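Local coordinates for tetrapyrrole methylase family protein (Chlorobaculum tepidum, PDB 3HH1) that probably methylates the ribose 2'-hydroxyl of a 16S rRNA cytidine with S-adenosyl-L-methionine, the present chain being the N-terminal part of that methyltransferase, at residues V26-A32 with F50-K55; A32-C37 with S80-V85. One frame throughout, in Å; residues are numbered along the deposited sequence.

Contact 1: V26-A32 with F50-K55; sequences VNTLRNA and FGIEGK
K55 reaches back with one ammonium group to two carbonyls where helix 23-31 gives way to the loop, R30 O in its last turn and A32 O just beyond it. NZ donates to R30 O at 2.8 Å from well above that carbonyl's plane, and to A32 O at 2.7 Å in the plane, on a lone pair. Bends at chi2 (60°) and chi3 (66°) curl the lysine chain so that CE also lies against L29 O. The positive charge sits at the C-terminal end of the helix, where it would be expected to suit the helix dipole.

The apolar half of the contact is close-packed. V26 stands at about a right angle to F50 and lays both methyls over one ring face: CG1 near CG and CD1, CG2 as a CH-pi contact 3.8 Å from the ring centroid. I52 pushes CD1 against the backbone of R30 and to 4.1 Å from L29 CB, while L47 of helix 40-49 touches I52 from its own helix.

The outer side is looser and wetter. With its chain bent at chi3 (-55°), R30 brings its guanidinium over I52 CG1 and donates from NH2 to F50 O at 3.0 Å, with a weak second bond from NH1. A water takes another NH2 bond and returns only a weak one to G51 O; a sulfate, probably from the crystallisation liquor, makes a long, weak ion pair with NE.

G51, with positive phi, is the C-prime residue of the Schellman motif that ends helix 40-49, and the contact packs this helix-to-strand loop against the preceding helix of a parallel alpha/beta fold.

Contact 2: A32-C37 with S80-V85; sequences AGAIAC and SDVALV
L84 has CG anti to its own N (chi1 172°), which carries CD1 back over the neighbouring strand, against A36 O and within 4.0 Å of A36 CB. With chi1 of I35 at -67°, CG2 stands anti to the backbone N and comes to 3.8 Å from A83 O. These side chains lie on the two faces of a parallel beta-sheet, whose strands 34-37 and 82-87 are adjacent in the middle of the domain.

Three backbone bonds join them in parallel register: A83 N to A34 O, A36 N to A83 O at 2.8 Å, and V85 N to A36 O. A83 thus gives and receives, as does A36, and CA-H...O contacts from V82, I35 and L84 fill in between. One face carries I35 and A83 and is covered by L29 of helix 23-31 and by T43 and L47 of helix 40-49; A32 CB reaches A83 CB on this side. The other carries A34, V82, A36 and L84, under L75 of helix 65-77 and M100 of helix 98-106.

At the start of the pair the sheet pattern gives way to a bent bond from G33 N, 3.0 Å from D81 O. That oxygen takes a second bond from S80 OG at 3.2 Å, and the two donors reach it from opposite faces of its carbonyl plane.

In the fold
Contacts 1 and 2 are neighbouring layers of one alpha/beta domain, their centres about 10 Å apart, and they share A32, in the short connection from helix 23-31 to strand 34-37. L29 joins the two: its CD2 lies 3.7 Å from A83 CB and, in the V85 conformer given, as near to V85 CG1. I35 CD1 closes the seam, 3.7 Å from K55 CG. Just beyond K55, the chain enters strand 57-59, which pairs with the other edge of 34-37. Contact 2 lies near the chain's centre, contact 1 further out, where R30 approaches a sulfate; no substrate or cofactor marks an active site here.

Contact 1: V26-A32 with F50-K55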
ATOM      1  N   VAL A  26     -10.777  -3.130 -14.941  1.00 15.09           N
ATOM      2  CA  VAL A  26     -10.242  -3.660 -16.209  1.00 15.42           C
ATOM      3  C   VAL A  26     -10.170  -2.532 -17.252  1.00 16.35           C
ATOM      4  O   VAL A  26      -9.205  -2.430 -18.003  1.00 16.81           O
ATOM      5  CB  VAL A  26     -11.099  -4.874 -16.702  1.00 14.53           C
ATOM      6  CG1 VAL A  26     -10.611  -5.402 -18.044  1.00 17.33           C
ATOM      7  CG2 VAL A  26     -11.096  -6.022 -15.648  1.00 14.66           C
ATOM      8  N   ASN A  27     -11.164  -1.677 -17.270  1.00 15.92           N
ATOM      9  CA  ASN A  27     -11.224  -0.596 -18.260  1.00 18.20           C
ATOM     10  C   ASN A  27     -10.091   0.390 -17.995  1.00 17.15           C
ATOM     11  O   ASN A  27      -9.510   0.934 -18.929  1.00 17.25           O
ATOM     12  CB  ASN A  27     -12.550   0.092 -18.197  1.00 17.78           C
ATOM     13  CG  ASN A  27     -12.868   0.883 -19.434  1.00 23.69           C
ATOM     14  OD1 ASN A  27     -13.036   2.080 -19.368  1.00 28.30           O
ATOM     15  ND2 ASN A  27     -12.960   0.213 -20.554  1.00 25.69           N
ATOM     16  N   THR A  28      -9.803   0.603 -16.719  1.00 16.45           N
ATOM     17  CA  THR A  28      -8.692   1.458 -16.317  1.00 16.54           C
ATOM     18  C   THR A  28      -7.386   0.950 -16.864  1.00 17.31           C
ATOM     19  O   THR A  28      -6.627   1.734 -17.468  1.00 17.93           O
ATOM     20  CB  THR A  28      -8.613   1.653 -14.803  1.00 18.01           C
ATOM     21  OG1 THR A  28      -9.846   2.263 -14.368  1.00 18.99           O
ATOM     22  CG2 THR A  28      -7.378   2.571 -14.433  1.00 16.64           C
ATOM     23  N   LEU A  29      -7.128  -0.341 -16.705  1.00 16.37           N
ATOM     24  CA  LEU A  29      -5.928  -0.956 -17.232  1.00 17.33           C
ATOM     25  C   LEU A  29      -5.929  -0.928 -18.759  1.00 18.10           C
ATOM     26  O   LEU A  29      -4.899  -0.658 -19.380  1.00 19.33           O
ATOM     27  CB  LEU A  29      -5.826  -2.400 -16.787  1.00 17.01           C
ATOM     28  CG  LEU A  29      -5.713  -2.589 -15.268  1.00 18.63           C
ATOM     29  CD1 LEU A  29      -5.733  -4.089 -14.976  1.00 22.33           C
ATOM     30  CD2 LEU A  29      -4.516  -1.931 -14.618  1.00 21.77           C
ATOM     31  N   ARG A  30      -7.096  -1.195 -19.350  1.00 16.47           N
ATOM     32  CA  ARG A  30      -7.179  -1.283 -20.806  1.00 17.19           C
ATOM     33  C   ARG A  30      -6.758   0.028 -21.491  1.00 16.80           C
ATOM     34  O   ARG A  30      -6.086   0.003 -22.554  1.00 16.96           O
ATOM     35  CB  ARG A  30      -8.598  -1.708 -21.197  1.00 17.08           C
ATOM     36  CG  ARG A  30      -8.749  -2.039 -22.615  1.00 19.37           C
ATOM     37  CD  ARG A  30     -10.177  -2.439 -22.989  1.00 22.77           C
ATOM     38  NE  ARG A  30     -10.756  -3.526 -22.218  1.00 22.81           N
ATOM     39  CZ  ARG A  30     -10.492  -4.824 -22.380  1.00 25.99           C
ATOM     40  NH1 ARG A  30     -11.120  -5.703 -21.623  1.00 28.37           N
ATOM     41  NH2 ARG A  30      -9.622  -5.261 -23.278  1.00 24.86           N
ATOM     42  N   ASN A  31      -7.184   1.155 -20.916  1.00 16.53           N
ATOM     43  CA  ASN A  31      -6.986   2.462 -21.531  1.00 16.28           C
ATOM     44  C   ASN A  31      -5.899   3.333 -20.952  1.00 16.37           C
ATOM     45  O   ASN A  31      -5.789   4.492 -21.308  1.00 15.82           O
ATOM     46  CB  ASN A  31      -8.333   3.211 -21.520  1.00 16.09           C
ATOM     47  CG  ASN A  31      -9.422   2.430 -22.314  1.00 17.78           C
ATOM     48  OD1 ASN A  31      -9.114   1.732 -23.313  1.00 22.10           O
ATOM     49  ND2 ASN A  31     -10.676   2.549 -21.880  1.00 20.02           N
ATOM     50  N   ALA A  32      -5.095   2.779 -20.041  1.00 16.80           N
ATOM     51  CA  ALA A  32      -4.032   3.540 -19.398  1.00 17.43           C
ATOM     52  C   ALA A  32      -2.966   3.912 -20.372  1.00 17.38           C
ATOM     53  O   ALA A  32      -2.695   3.169 -21.296  1.00 17.77           O
ATOM     54  CB  ALA A  32      -3.400   2.687 -18.243  1.00 17.58           C
ATOM     55  N   PHE A  50      -7.280 -10.469 -20.316  1.00 23.56           N
ATOM     56  CA  PHE A  50      -8.368  -9.545 -20.652  1.00 24.53           C
ATOM     57  C   PHE A  50      -8.266  -9.036 -22.086  1.00 25.59           C
ATOM     58  O   PHE A  50      -9.026  -8.134 -22.493  1.00 27.16           O
ATOM     59  CB  PHE A  50      -8.387  -8.382 -19.707  1.00 24.32           C
ATOM     60  CG  PHE A  50      -8.815  -8.731 -18.328  1.00 22.79           C
ATOM     61  CD1 PHE A  50     -10.087  -9.192 -18.076  1.00 23.77           C
ATOM     62  CD2 PHE A  50      -7.967  -8.538 -17.267  1.00 21.92           C
ATOM     63  CE1 PHE A  50     -10.465  -9.516 -16.791  1.00 23.09           C
ATOM     64  CE2 PHE A  50      -8.354  -8.825 -15.999  1.00 25.02           C
ATOM     65  CZ  PHE A  50      -9.625  -9.314 -15.760  1.00 22.39           C
ATOM     66  N   GLY A  51      -7.330  -9.588 -22.841  1.00 25.76           N
ATOM     67  CA  GLY A  51      -7.110  -9.173 -24.221  1.00 26.47           C
ATOM     68  C   GLY A  51      -6.648  -7.731 -24.363  1.00 26.60           C
ATOM     69  O   GLY A  51      -7.056  -7.026 -25.297  1.00 26.26           O
ATOM     70  N   ILE A  52      -5.793  -7.301 -23.443  1.00 25.65           N
ATOM     71  CA  ILE A  52      -5.222  -5.968 -23.453  1.00 24.69           C
ATOM     72  C   ILE A  52      -3.892  -6.119 -24.179  1.00 24.49           C
ATOM     73  O   ILE A  52      -2.951  -6.738 -23.678  1.00 27.86           O
ATOM     74  CB  ILE A  52      -5.138  -5.395 -22.012  1.00 22.37           C
ATOM     75  CG1 ILE A  52      -6.566  -5.238 -21.444  1.00 24.47           C
ATOM     76  CG2 ILE A  52      -4.295  -4.073 -21.938  1.00 23.35           C
ATOM     77  CD1 ILE A  52      -6.642  -4.951 -19.918  1.00 23.39           C
ATOM     78  N   GLU A  53      -3.831  -5.576 -25.379  1.00 23.94           N
ATOM     79  CA  GLU A  53      -2.684  -5.720 -26.260  1.00 23.98           C
ATOM     80  C   GLU A  53      -1.955  -4.418 -26.500  1.00 22.82           C
ATOM     81  O   GLU A  53      -2.584  -3.375 -26.605  1.00 23.77           O
ATOM     82  CB  GLU A  53      -3.139  -6.205 -27.629  1.00 24.76           C
ATOM     83  CG  GLU A  53      -3.656  -7.602 -27.655  1.00 28.01           C
ATOM     84  CD  GLU A  53      -4.094  -7.937 -29.053  1.00 33.50           C
ATOM     85  OE1 GLU A  53      -5.232  -7.540 -29.387  1.00 38.26           O
ATOM     86  OE2 GLU A  53      -3.288  -8.526 -29.812  1.00 35.31           O
ATOM     87  N   GLY A  54      -0.643  -4.521 -26.618  1.00 22.03           N
ATOM     88  CA  GLY A  54       0.216  -3.438 -27.066  1.00 21.44           C
ATOM     89  C   GLY A  54       0.495  -2.372 -26.020  1.00 21.02           C
ATOM     90  O   GLY A  54       1.017  -1.314 -26.346  1.00 21.37           O
ATOM     91  N   LYS A  55       0.168  -2.637 -24.763  1.00 20.04           N
ATOM     92  CA  LYS A  55       0.329  -1.673 -23.706  1.00 20.56           C
ATOM     93  C   LYS A  55       1.801  -1.380 -23.357  1.00 19.91           C
ATOM     94  O   LYS A  55       2.619  -2.295 -23.218  1.00 20.21           O
ATOM     95  CB  LYS A  55      -0.382  -2.219 -22.491  1.00 20.81           C
ATOM     96  CG  LYS A  55      -0.576  -1.290 -21.334  1.00 22.33           C
ATOM     97  CD  LYS A  55      -1.392  -0.015 -21.639  1.00 24.24           C
ATOM     98  CE  LYS A  55      -2.815  -0.289 -21.973  1.00 22.28           C
ATOM     99  NZ  LYS A  55      -3.447   0.887 -22.608  1.00 19.94           N
TER
HETATM  100  O   HOH W   1      -8.451  -3.930 -25.454  1.00 33.83           O

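Contact 2: A32-C37 with S80-V85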
ATOM      1  N   ALA A  32      -5.095   2.779 -20.041  1.00 16.80           N
ATOM      2  CA  ALA A  32      -4.032   3.540 -19.398  1.00 17.43           C
ATOM      3  C   ALA A  32      -2.966   3.912 -20.372  1.00 17.38           C
ATOM      4  O   ALA A  32      -2.695   3.169 -21.296  1.00 17.77           O
ATOM      5  CB  ALA A  32      -3.400   2.687 -18.243  1.00 17.58           C
ATOM      6  N   GLY A  33      -2.310   5.047 -20.145  1.00 17.91           N
ATOM      7  CA  GLY A  33      -1.180   5.435 -20.991  1.00 17.99           C
ATOM      8  C   GLY A  33      -0.023   4.467 -20.812  1.00 17.27           C
ATOM      9  O   GLY A  33       0.755   4.243 -21.746  1.00 17.82           O
ATOM     10  N   ALA A  34       0.108   3.895 -19.621  1.00 16.33           N
ATOM     11  CA  ALA A  34       1.161   2.876 -19.373  1.00 15.70           C
ATOM     12  C   ALA A  34       0.741   2.142 -18.146  1.00 17.17           C
ATOM     13  O   ALA A  34      -0.050   2.661 -17.344  1.00 15.94           O
ATOM     14  CB  ALA A  34       2.548   3.521 -19.132  1.00 16.77           C
ATOM     15  N   ILE A  35       1.277   0.944 -17.982  1.00 16.41           N
ATOM     16  CA  ILE A  35       1.019   0.174 -16.790  1.00 17.28           C
ATOM     17  C   ILE A  35       2.344  -0.023 -16.095  1.00 17.57           C
ATOM     18  O   ILE A  35       3.295  -0.481 -16.726  1.00 20.00           O
ATOM     19  CB  ILE A  35       0.344  -1.150 -17.162  1.00 18.29           C
ATOM     20  CG1 ILE A  35      -1.084  -0.859 -17.714  1.00 18.92           C
ATOM     21  CG2 ILE A  35       0.311  -2.124 -15.951  1.00 18.29           C
ATOM     22  CD1 ILE A  35      -1.909  -2.036 -17.997  1.00 24.72           C
ATOM     23  N   ALA A  36       2.409   0.309 -14.807  1.00 18.40           N
ATOM     24  CA  ALA A  36       3.651   0.165 -14.015  1.00 18.37           C
ATOM     25  C   ALA A  36       3.470  -1.030 -13.129  1.00 19.69           C
ATOM     26  O   ALA A  36       2.382  -1.236 -12.546  1.00 18.60           O
ATOM     27  CB  ALA A  36       3.888   1.405 -13.173  1.00 19.25           C
ATOM     28  N   CYS A  37       4.502  -1.856 -13.018  1.00 19.58           N
ATOM     29  CA  CYS A  37       4.329  -3.063 -12.265  1.00 22.31           C
ATOM     30  C   CYS A  37       5.660  -3.527 -11.775  1.00 22.97           C
ATOM     31  O   CYS A  37       6.689  -3.225 -12.370  1.00 22.62           O
ATOM     32  CB  CYS A  37       3.674  -4.153 -13.122  1.00 22.65           C
ATOM     33  SG  CYS A  37       4.590  -4.493 -14.652  1.00 32.03           S
ATOM     34  N   SER A  80      -0.834  12.109 -19.128  1.00 20.76           N
ATOM     35  CA  SER A  80      -1.266  10.751 -19.383  1.00 21.42           C
ATOM     36  C   SER A  80      -1.522  10.039 -18.061  1.00 20.15           C
ATOM     37  O   SER A  80      -0.701  10.133 -17.143  1.00 21.19           O
ATOM     38  CB  SER A  80      -0.173  10.013 -20.129  1.00 21.56           C
ATOM     39  OG  SER A  80      -0.538   8.689 -20.382  1.00 24.68           O
ATOM     40  N   ASP A  81      -2.625   9.312 -17.951  1.00 18.81           N
ATOM     41  CA  ASP A  81      -2.784   8.423 -16.818  1.00 18.96           C
ATOM     42  C   ASP A  81      -1.819   7.256 -16.863  1.00 17.72           C
ATOM     43  O   ASP A  81      -1.379   6.830 -17.938  1.00 20.52           O
ATOM     44  CB  ASP A  81      -4.207   7.922 -16.766  1.00 19.64           C
ATOM     45  CG  ASP A  81      -5.202   9.050 -16.776  1.00 23.21           C
ATOM     46  OD1 ASP A  81      -4.809  10.200 -16.408  1.00 29.88           O
ATOM     47  OD2 ASP A  81      -6.376   8.801 -17.165  1.00 26.90           O
ATOM     48  N   VAL A  82      -1.511   6.738 -15.692  1.00 17.45           N
ATOM     49  CA  VAL A  82      -0.704   5.537 -15.542  1.00 16.62           C
ATOM     50  C   VAL A  82      -1.410   4.646 -14.538  1.00 16.69           C
ATOM     51  O   VAL A  82      -1.946   5.168 -13.576  1.00 15.00           O
ATOM     52  CB  VAL A  82       0.711   5.898 -15.017  1.00 16.66           C
ATOM     53  CG1 VAL A  82       1.523   4.638 -14.698  1.00 14.75           C
ATOM     54  CG2 VAL A  82       1.452   6.771 -16.031  1.00 17.56           C
ATOM     55  N   ALA A  83      -1.408   3.319 -14.756  1.00 15.59           N
ATOM     56  CA  ALA A  83      -2.000   2.398 -13.814  1.00 16.09           C
ATOM     57  C   ALA A  83      -0.871   1.627 -13.149  1.00 15.23           C
ATOM     58  O   ALA A  83      -0.058   1.061 -13.842  1.00 16.80           O
ATOM     59  CB  ALA A  83      -2.971   1.419 -14.522  1.00 16.05           C
ATOM     60  N   LEU A  84      -0.794   1.686 -11.832  1.00 16.96           N
ATOM     61  CA  LEU A  84       0.156   0.868 -11.062  1.00 16.95           C
ATOM     62  C   LEU A  84      -0.620  -0.367 -10.581  1.00 16.99           C
ATOM     63  O   LEU A  84      -1.626  -0.240  -9.898  1.00 15.92           O
ATOM     64  CB  LEU A  84       0.685   1.677  -9.867  1.00 17.32           C
ATOM     65  CG  LEU A  84       1.547   0.925  -8.853  1.00 19.06           C
ATOM     66  CD1 LEU A  84       2.738   0.324  -9.518  1.00 20.42           C
ATOM     67  CD2 LEU A  84       1.953   1.953  -7.791  1.00 23.16           C
ATOM     68  N   VAL A  85      -0.157  -1.551 -10.969  0.50 17.38           N
ATOM     69  CA  VAL A  85      -0.786  -2.757 -10.513  0.50 18.56           C
ATOM     70  C   VAL A  85      -0.067  -3.209  -9.253  0.50 19.97           C
ATOM     71  O   VAL A  85       1.147  -3.075  -9.110  0.50 18.99           O
ATOM     72  CB  VAL A  85      -0.800  -3.854 -11.584  0.50 18.88           C
ATOM     73  CG1 VAL A  85      -1.621  -3.375 -12.797  0.50 18.36           C
ATOM     74  CG2 VAL A  85       0.585  -4.208 -11.984  0.50 19.69           C
TER